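Local coordinates for phosphonopyruvate hydrolase (Variovorax sp., PDB 2HJP), which hydrolyses the phosphorus-carbon bond of phosphonopyruvate to give pyruvate and phosphate, using a divalent metal ion such as magnesium, cobalt or manganese, at residues A6-L11 with D149-A154; E65-I70 with P97-A102; E167-G172 with V199-G204. All coordinates share one frame; numbering follows the deposited sequence.

Contact 1: A6-L11 with D149-A154; sequences ALRAAL and DFVVIA
F150 O is met by two arginines: R8 NH1 reaches it across the contact in a weak bond of 3.2 Å, and R145 NH1 binds the same oxygen, which brings two like charges close together. The firmer bond across the contact runs from R8 NE to D149 O, 3.1 Å long with an N-H...O angle of 150°. Its approach is not ideal: NE stands above the carbonyl plane, and the oxygen in turn is tilted slightly from the guanidinium plane. R8 gets there by leaving its backbone with CG anti to N (chi1 -159°) and then folding at chi2 and chi3, which turns the guanidinium back over V151. CG2 of that valine sits against one face of the group, 3.8 Å from NE and offset toward the rim. The D149 carboxylate takes no direct hold, since R8 NE and D149 OD1 remain 4.7 Å apart. The strongest partner of R8 lies elsewhere: NH2 forms a salt bridge with D181, whose other carboxylate oxygen accepts from the backbone N of V152. V151 CG2 also receives L7 CD2 at 3.7 Å, while L11 CD1 meets the same methyl tip to tip at 4.2 Å. L7 and V151 both continue onto A106 of strand 106-110, and L11 touches P207. Helix 3-13 thus packs at the N-terminal ends of the TIM-barrel strands, the segment axes approaching to 10.7 Å at 55°. A single charged side chain, its flat group against V151, ties this helix to two main-chain carbonyls, one weakly, and to the D181 carboxylate.

Contact 2: E65-I70 with P97-A102; sequences EMMRAI and PQYEAA
A102 lies against R68, its CB over one face of the guanidinium with R68 NH1 3.8 Å away. Closer to the barrel, M67 CG meets the Y99 ring at its edge, 3.6 Å from CE1. Between the backbones, R68 CA points its hydrogen at A102 O in a CA-H...O contact of 3.5 Å, nearly straight at 172°. Water bridges the seam: one molecule donates to both R68 O and A102 O, and two others accept from R68 NH1 while donating to Q98 O and A101 O. Behind this layer, E65 fixes the rotation of the guanidinium. R68 NE and NH2 bind OE1 and OE2 side-on, each at 2.8 Å, with both oxygens within 4° of the guanidinium plane. With an alanine here, the E65 carboxylate is likely to lose its mate and the two waters on NH1 their donor. This polar end faces a second subunit, whose own R68 and E65 lie close to their namesakes. Y99 is positioned by its OH bond to H63, and M67 continues onto L78 and A80. The segment axes run 25° apart, as consecutive helices 60-71 and 89-102, with strand 78-81 between them in the chain, pack side by side in the outer layer of the TIM barrel.

Contact 3: E167-G172 with V199-G204; sequences EAVRRG and VKSWPG
V169 meets S201 and P203 through separate methyls, where two successive outer helices of the TIM barrel come together. CG1 reaches P203 CD at 3.7 Å, and CG2 comes to 3.6 Å from S201 OG. That hydroxyl takes the position between its own backbone N and carbonyl carbon (chi1 78°), where it is hydrogen-bonded to F198 O, three residues back in helix 193-201. The V169 side chain packs on F198 as well. W202, the first residue to leave helical backbone angles, extends its indole with CG anti to N (chi1 176°). This carries the six-membered ring to helix 165-177, which it meets at the edge: V169 O lies 3.8 Å from CZ3, near the ring plane. The five-membered ring is tied down by a hydrogen bond from NE1 to V206 O, while P203 CD and G204 N lie over one face of the indole, toward the rim. Q173 and E176 of helix 165-177 add further contacts to the indole, and I183 of strand 182-185 touches it from the barrel wall. G172 lets the ring come this near, since a CB there would fall 2.6 Å from W202 CZ3; with no side chain in the way, W202 CH2 rests 3.4 Å from G172 C.

In the fold
All three contacts belong to one eight-stranded parallel barrel, but at different layers. Contact 1, partly buried, is the one that includes a barrel strand, joining it to helix 3-13. Contact 2 pairs two outer helices; contact 3 sets a helix against the end of the next helix and the loop that follows it. Contact 2 is buried and reaches nearest the substrate site, the side chain of M67 about 4 Å from the substrate-binding G41, whereas contact 3 is only partly buried, its centre about 22 Å from that of the chain. Direct arginine-to-carbonyl bonds characterise contact 1, water bridges contact 2, and apolar and ring-edge packing contact 3. Contacts 1 and 2 touch through F150 and E100.

Contact 1: A6-L11 with D149-A154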
loop_
_atom_site.group_PDB
_atom_site.type_symbol
_atom_site.label_atom_id
_atom_site.label_comp_id
_atom_site.label_asym_id
_atom_site.label_seq_id
_atom_site.Cartn_x
_atom_site.Cartn_y
_atom_site.Cartn_z
ATOM N N ALA A 6 -16.740 22.422 10.151
ATOM C CA ALA A 6 -16.642 23.451 9.111
ATOM C C ALA A 6 -17.541 23.143 7.889
ATOM O O ALA A 6 -18.175 24.009 7.377
ATOM C CB ALA A 6 -15.155 23.589 8.631
ATOM N N LEU A 7 -17.561 21.905 7.398
ATOM C CA LEU A 7 -18.376 21.586 6.236
ATOM C C LEU A 7 -19.848 21.649 6.603
ATOM O O LEU A 7 -20.680 22.199 5.851
ATOM C CB LEU A 7 -18.008 20.201 5.685
ATOM C CG LEU A 7 -18.860 19.680 4.529
ATOM C CD1 LEU A 7 -18.772 20.641 3.343
ATOM C CD2 LEU A 7 -18.431 18.231 4.182
ATOM N N ARG A 8 -20.186 21.086 7.755
ATOM C CA ARG A 8 -21.579 21.122 8.216
ATOM C C ARG A 8 -22.008 22.601 8.406
ATOM O O ARG A 8 -23.102 22.976 8.037
ATOM C CB ARG A 8 -21.664 20.295 9.512
ATOM C CG ARG A 8 -23.024 19.817 9.862
ATOM C CD ARG A 8 -23.680 18.985 8.838
ATOM N NE ARG A 8 -23.388 17.557 8.946
ATOM C CZ ARG A 8 -24.264 16.656 8.535
ATOM N NH1 ARG A 8 -24.034 15.334 8.607
ATOM N NH2 ARG A 8 -25.420 17.106 8.038
ATOM N N ALA A 9 -21.133 23.456 8.922
ATOM C CA ALA A 9 -21.454 24.872 9.102
ATOM C C ALA A 9 -21.744 25.558 7.730
ATOM O O ALA A 9 -22.716 26.318 7.568
ATOM C CB ALA A 9 -20.291 25.583 9.829
ATOM N N ALA A 10 -20.901 25.285 6.740
ATOM C CA ALA A 10 -21.105 25.840 5.400
ATOM C C ALA A 10 -22.465 25.352 4.854
ATOM O O ALA A 10 -23.257 26.128 4.317
ATOM C CB ALA A 10 -19.934 25.370 4.480
ATOM N N LEU A 11 -22.764 24.073 5.005
ATOM C CA LEU A 11 -24.080 23.588 4.526
ATOM C C LEU A 11 -25.300 24.192 5.269
ATOM O O LEU A 11 -26.337 24.518 4.653
ATOM C CB LEU A 11 -24.198 22.093 4.674
ATOM C CG LEU A 11 -23.472 21.226 3.710
ATOM C CD1 LEU A 11 -23.583 19.803 4.197
ATOM C CD2 LEU A 11 -24.037 21.449 2.318
ATOM N N ASP A 149 -21.208 14.803 12.332
ATOM C CA ASP A 149 -20.972 15.904 11.411
ATOM C C ASP A 149 -20.458 15.466 10.041
ATOM O O ASP A 149 -20.550 16.221 9.111
ATOM C CB ASP A 149 -19.973 16.908 11.966
ATOM C CG ASP A 149 -20.496 17.625 13.207
ATOM O OD1 ASP A 149 -21.712 17.808 13.286
ATOM O OD2 ASP A 149 -19.669 18.007 14.076
ATOM N N PHE A 150 -19.893 14.265 9.949
ATOM C CA PHE A 150 -19.373 13.718 8.684
ATOM C C PHE A 150 -20.596 13.663 7.753
ATOM O O PHE A 150 -21.638 13.212 8.166
ATOM C CB PHE A 150 -18.888 12.299 8.927
ATOM C CG PHE A 150 -18.436 11.568 7.682
ATOM C CD1 PHE A 150 -17.086 11.655 7.244
ATOM C CD2 PHE A 150 -19.302 10.692 7.023
ATOM C CE1 PHE A 150 -16.618 10.856 6.165
ATOM C CE2 PHE A 150 -18.839 9.898 5.955
ATOM C CZ PHE A 150 -17.495 9.986 5.536
ATOM N N VAL A 151 -20.418 14.033 6.494
ATOM C CA VAL A 151 -21.496 14.176 5.540
ATOM C C VAL A 151 -21.648 13.093 4.508
ATOM O O VAL A 151 -20.694 12.765 3.825
ATOM C CB VAL A 151 -21.281 15.557 4.805
ATOM C CG1 VAL A 151 -22.252 15.754 3.691
ATOM C CG2 VAL A 151 -21.357 16.657 5.847
ATOM N N VAL A 152 -22.869 12.579 4.357
ATOM C CA VAL A 152 -23.099 11.560 3.363
ATOM C C VAL A 152 -23.939 12.137 2.234
ATOM O O VAL A 152 -25.090 12.530 2.428
ATOM C CB VAL A 152 -23.819 10.382 4.013
ATOM C CG1 VAL A 152 -24.240 9.366 2.935
ATOM C CG2 VAL A 152 -22.938 9.805 5.120
ATOM N N ILE A 153 -23.352 12.153 1.044
ATOM C CA ILE A 153 -23.950 12.720 -0.154
ATOM C C ILE A 153 -24.324 11.633 -1.109
ATOM O O ILE A 153 -23.491 10.810 -1.488
ATOM C CB ILE A 153 -22.931 13.700 -0.857
ATOM C CG1 ILE A 153 -22.495 14.789 0.156
ATOM C CG2 ILE A 153 -23.560 14.412 -2.115
ATOM C CD1 ILE A 153 -21.256 15.584 -0.249
ATOM N N ALA A 154 -25.608 11.624 -1.497
ATOM C CA ALA A 154 -26.082 10.631 -2.437
ATOM C C ALA A 154 -26.135 11.271 -3.824
ATOM O O ALA A 154 -26.764 12.323 -4.049
ATOM C CB ALA A 154 -27.482 10.163 -2.040
#

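Contact 2: E65-I70 with P97-A102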
loop_
_atom_site.group_PDB
_atom_site.type_symbol
_atom_site.label_atom_id
_atom_site.label_comp_id
_atom_site.label_asym_id
_atom_site.label_seq_id
_atom_site.Cartn_x
_atom_site.Cartn_y
_atom_site.Cartn_z
ATOM N N GLU A 65 -5.894 5.646 0.231
ATOM C CA GLU A 65 -4.603 6.204 0.700
ATOM C C GLU A 65 -4.340 7.635 0.167
ATOM O O GLU A 65 -3.756 8.445 0.859
ATOM C CB GLU A 65 -3.447 5.243 0.358
ATOM C CG GLU A 65 -3.616 3.945 1.145
ATOM C CD GLU A 65 -3.847 4.205 2.707
ATOM O OE1 GLU A 65 -3.137 5.001 3.377
ATOM O OE2 GLU A 65 -4.709 3.565 3.298
ATOM N N MET A 66 -4.780 7.922 -1.056
ATOM C CA MET A 66 -4.639 9.260 -1.593
ATOM C C MET A 66 -5.502 10.193 -0.737
ATOM O O MET A 66 -5.114 11.334 -0.557
ATOM C CB MET A 66 -5.113 9.329 -3.082
ATOM C CG MET A 66 -4.943 10.765 -3.689
ATOM S SD MET A 66 -3.304 11.494 -3.323
ATOM C CE MET A 66 -2.325 10.526 -4.554
ATOM N N MET A 67 -6.674 9.755 -0.264
ATOM C CA MET A 67 -7.514 10.656 0.540
ATOM C C MET A 67 -6.792 10.958 1.833
ATOM O O MET A 67 -6.793 12.102 2.305
ATOM C CB MET A 67 -8.913 10.082 0.846
ATOM C CG MET A 67 -9.800 9.833 -0.407
ATOM S SD MET A 67 -9.982 11.300 -1.494
ATOM C CE MET A 67 -8.852 10.959 -2.822
ATOM N N ARG A 68 -6.195 9.931 2.439
ATOM C CA ARG A 68 -5.423 10.129 3.681
ATOM C C ARG A 68 -4.318 11.172 3.521
ATOM O O ARG A 68 -4.151 12.082 4.357
ATOM C CB ARG A 68 -4.743 8.822 4.137
ATOM C CG ARG A 68 -4.562 8.786 5.646
ATOM C CD ARG A 68 -3.669 7.575 6.068
ATOM N NE ARG A 68 -4.340 6.352 5.564
ATOM C CZ ARG A 68 -5.457 5.838 6.080
ATOM N NH1 ARG A 68 -6.072 6.392 7.168
ATOM N NH2 ARG A 68 -6.030 4.802 5.444
ATOM N N ALA A 69 -3.544 11.001 2.460
ATOM C CA ALA A 69 -2.464 11.895 2.173
ATOM C C ALA A 69 -2.992 13.340 1.919
ATOM O O ALA A 69 -2.413 14.290 2.389
ATOM C CB ALA A 69 -1.674 11.336 0.904
ATOM N N ILE A 70 -4.074 13.485 1.157
ATOM C CA ILE A 70 -4.615 14.842 0.935
ATOM C C ILE A 70 -5.126 15.470 2.258
ATOM O O ILE A 70 -4.851 16.613 2.561
ATOM C CB ILE A 70 -5.798 14.818 -0.069
ATOM C CG1 ILE A 70 -5.258 14.551 -1.490
ATOM C CG2 ILE A 70 -6.633 16.192 0.049
ATOM C CD1 ILE A 70 -6.331 14.291 -2.538
ATOM N N PRO A 97 -16.197 3.967 7.509
ATOM C CA PRO A 97 -15.371 4.296 8.666
ATOM C C PRO A 97 -13.882 4.441 8.219
ATOM O O PRO A 97 -13.140 5.180 8.830
ATOM C CB PRO A 97 -15.593 3.090 9.630
ATOM C CG PRO A 97 -16.921 2.523 9.196
ATOM C CD PRO A 97 -16.947 2.720 7.684
ATOM N N GLN A 98 -13.459 3.734 7.173
ATOM C CA GLN A 98 -12.072 3.918 6.706
ATOM C C GLN A 98 -11.834 5.285 6.086
ATOM O O GLN A 98 -10.821 5.909 6.374
ATOM C CB GLN A 98 -11.667 2.846 5.716
ATOM C CG GLN A 98 -11.534 1.508 6.390
ATOM C CD GLN A 98 -11.287 0.422 5.372
ATOM O OE1 GLN A 98 -12.222 -0.304 4.935
ATOM N NE2 GLN A 98 -10.054 0.313 4.959
ATOM N N TYR A 99 -12.789 5.754 5.295
ATOM C CA TYR A 99 -12.695 7.104 4.684
ATOM C C TYR A 99 -12.765 8.181 5.792
ATOM O O TYR A 99 -11.970 9.121 5.816
ATOM C CB TYR A 99 -13.779 7.287 3.651
ATOM C CG TYR A 99 -13.331 6.781 2.324
ATOM C CD1 TYR A 99 -12.597 7.607 1.460
ATOM C CD2 TYR A 99 -13.543 5.429 1.956
ATOM C CE1 TYR A 99 -12.052 7.088 0.243
ATOM C CE2 TYR A 99 -13.008 4.910 0.727
ATOM C CZ TYR A 99 -12.274 5.744 -0.126
ATOM O OH TYR A 99 -11.902 5.240 -1.384
ATOM N N GLU A 100 -13.669 7.992 6.758
ATOM C CA GLU A 100 -13.751 8.922 7.905
ATOM C C GLU A 100 -12.432 8.940 8.676
ATOM O O GLU A 100 -11.839 10.005 8.923
ATOM C CB GLU A 100 -14.882 8.514 8.860
ATOM C CG GLU A 100 -15.094 9.553 9.982
ATOM C CD GLU A 100 -16.336 9.240 10.822
ATOM O OE1 GLU A 100 -16.884 8.129 10.689
ATOM O OE2 GLU A 100 -16.760 10.086 11.629
ATOM N N ALA A 101 -11.920 7.754 8.992
ATOM C CA ALA A 101 -10.658 7.681 9.707
ATOM C C ALA A 101 -9.517 8.271 8.873
ATOM O O ALA A 101 -8.565 8.809 9.478
ATOM C CB ALA A 101 -10.337 6.235 10.097
ATOM N N ALA A 102 -9.599 8.191 7.533
ATOM C CA ALA A 102 -8.550 8.781 6.652
ATOM C C ALA A 102 -8.575 10.347 6.719
ATOM O O ALA A 102 -7.619 11.028 6.299
ATOM C CB ALA A 102 -8.740 8.301 5.173
HETATM O O HOH W 1 -5.244 12.100 6.847
HETATM O O HOH W 2 -8.563 4.587 7.252
HETATM O O HOH W 3 -5.399 8.292 9.065
#

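Contact 3: E167-G172 with V199-G204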
loop_
_atom_site.group_PDB
_atom_site.type_symbol
_atom_site.label_atom_id
_atom_site.label_comp_id
_atom_site.label_asym_id
_atom_site.label_seq_id
_atom_site.Cartn_x
_atom_site.Cartn_y
_atom_site.Cartn_z
ATOM N N GLU A 167 -38.421 10.518 -11.858
ATOM C CA GLU A 167 -37.665 9.431 -11.225
ATOM C C GLU A 167 -36.410 9.974 -10.466
ATOM O O GLU A 167 -36.095 9.504 -9.367
ATOM C CB GLU A 167 -37.237 8.424 -12.316
ATOM C CG GLU A 167 -36.373 7.244 -11.816
ATOM C CD GLU A 167 -37.113 6.341 -10.804
ATOM O OE1 GLU A 167 -38.238 6.712 -10.398
ATOM O OE2 GLU A 167 -36.456 5.479 -10.144
ATOM N N ALA A 168 -35.709 10.948 -11.071
ATOM C CA ALA A 168 -34.544 11.576 -10.451
ATOM C C ALA A 168 -35.020 12.208 -9.155
ATOM O O ALA A 168 -34.389 12.002 -8.093
ATOM C CB ALA A 168 -33.920 12.652 -11.409
ATOM N N VAL A 169 -36.151 12.950 -9.191
ATOM C CA VAL A 169 -36.631 13.544 -7.932
ATOM C C VAL A 169 -37.112 12.499 -6.935
ATOM O O VAL A 169 -36.906 12.633 -5.712
ATOM C CB VAL A 169 -37.764 14.566 -8.158
ATOM C CG1 VAL A 169 -38.460 14.902 -6.809
ATOM C CG2 VAL A 169 -37.156 15.782 -8.809
ATOM N N ARG A 170 -37.761 11.453 -7.439
ATOM C CA ARG A 170 -38.236 10.399 -6.567
ATOM C C ARG A 170 -37.042 9.758 -5.836
ATOM O O ARG A 170 -37.110 9.474 -4.642
ATOM C CB ARG A 170 -38.950 9.339 -7.406
ATOM C CG ARG A 170 -39.386 8.162 -6.556
ATOM N NH2 ARG A 170 -41.542 8.476 -9.457
ATOM N N ARG A 171 -35.955 9.505 -6.580
ATOM C CA ARG A 171 -34.756 8.905 -5.975
ATOM C C ARG A 171 -34.120 9.839 -4.988
ATOM O O ARG A 171 -33.772 9.421 -3.888
ATOM C CB ARG A 171 -33.735 8.493 -7.053
ATOM C CG ARG A 171 -34.115 7.169 -7.679
ATOM C CD ARG A 171 -33.268 6.783 -8.892
ATOM N NE ARG A 171 -33.753 5.532 -9.465
ATOM C CZ ARG A 171 -33.334 4.307 -9.128
ATOM N NH1 ARG A 171 -32.393 4.120 -8.213
ATOM N NH2 ARG A 171 -33.892 3.229 -9.669
ATOM N N GLY A 172 -33.958 11.103 -5.359
ATOM C CA GLY A 172 -33.376 12.045 -4.407
ATOM C C GLY A 172 -34.132 12.033 -3.066
ATOM O O GLY A 172 -33.553 12.022 -1.983
ATOM N N VAL A 199 -33.618 21.304 -10.323
ATOM C CA VAL A 199 -33.510 22.192 -9.163
ATOM C C VAL A 199 -34.828 22.901 -8.804
ATOM O O VAL A 199 -35.250 22.956 -7.635
ATOM C CB VAL A 199 -32.430 23.238 -9.417
ATOM C CG1 VAL A 199 -32.464 24.320 -8.332
ATOM C CG2 VAL A 199 -31.016 22.541 -9.393
ATOM N N LYS A 200 -35.443 23.490 -9.820
ATOM C CA LYS A 200 -36.705 24.184 -9.620
ATOM C C LYS A 200 -37.742 23.212 -9.048
ATOM O O LYS A 200 -38.547 23.575 -8.220
ATOM C CB LYS A 200 -37.238 24.752 -10.942
ATOM C CG LYS A 200 -38.593 25.493 -10.749
ATOM N N SER A 201 -37.739 21.975 -9.481
ATOM C CA SER A 201 -38.704 21.062 -8.932
ATOM C C SER A 201 -38.306 20.385 -7.627
ATOM O O SER A 201 -39.164 19.912 -6.931
ATOM C CB SER A 201 -39.120 20.017 -9.963
ATOM O OG SER A 201 -38.155 19.001 -10.119
ATOM N N TRP A 202 -37.034 20.404 -7.252
ATOM C CA TRP A 202 -36.598 19.703 -6.038
ATOM C C TRP A 202 -37.413 20.162 -4.813
ATOM O O TRP A 202 -37.411 21.331 -4.497
ATOM C CB TRP A 202 -35.095 19.962 -5.802
ATOM C CG TRP A 202 -34.623 19.345 -4.530
ATOM C CD1 TRP A 202 -34.148 19.978 -3.421
ATOM C CD2 TRP A 202 -34.619 17.937 -4.233
ATOM N NE1 TRP A 202 -33.831 19.047 -2.451
ATOM C CE2 TRP A 202 -34.124 17.784 -2.926
ATOM C CE3 TRP A 202 -35.008 16.793 -4.951
ATOM C CZ2 TRP A 202 -33.994 16.496 -2.291
ATOM C CZ3 TRP A 202 -34.882 15.517 -4.331
ATOM C CH2 TRP A 202 -34.376 15.388 -3.008
ATOM N N PRO A 203 -38.089 19.238 -4.116
ATOM C CA PRO A 203 -38.927 19.494 -2.934
ATOM C C PRO A 203 -38.305 19.116 -1.566
ATOM O O PRO A 203 -38.848 19.479 -0.482
ATOM C CB PRO A 203 -40.192 18.683 -3.250
ATOM C CG PRO A 203 -39.637 17.416 -3.904
ATOM C CD PRO A 203 -38.321 17.868 -4.629
ATOM N N GLY A 204 -37.150 18.444 -1.611
ATOM C CA GLY A 204 -36.498 18.001 -0.389
ATOM C C GLY A 204 -35.965 19.118 0.460
ATOM O O GLY A 204 -35.841 20.260 0.001
#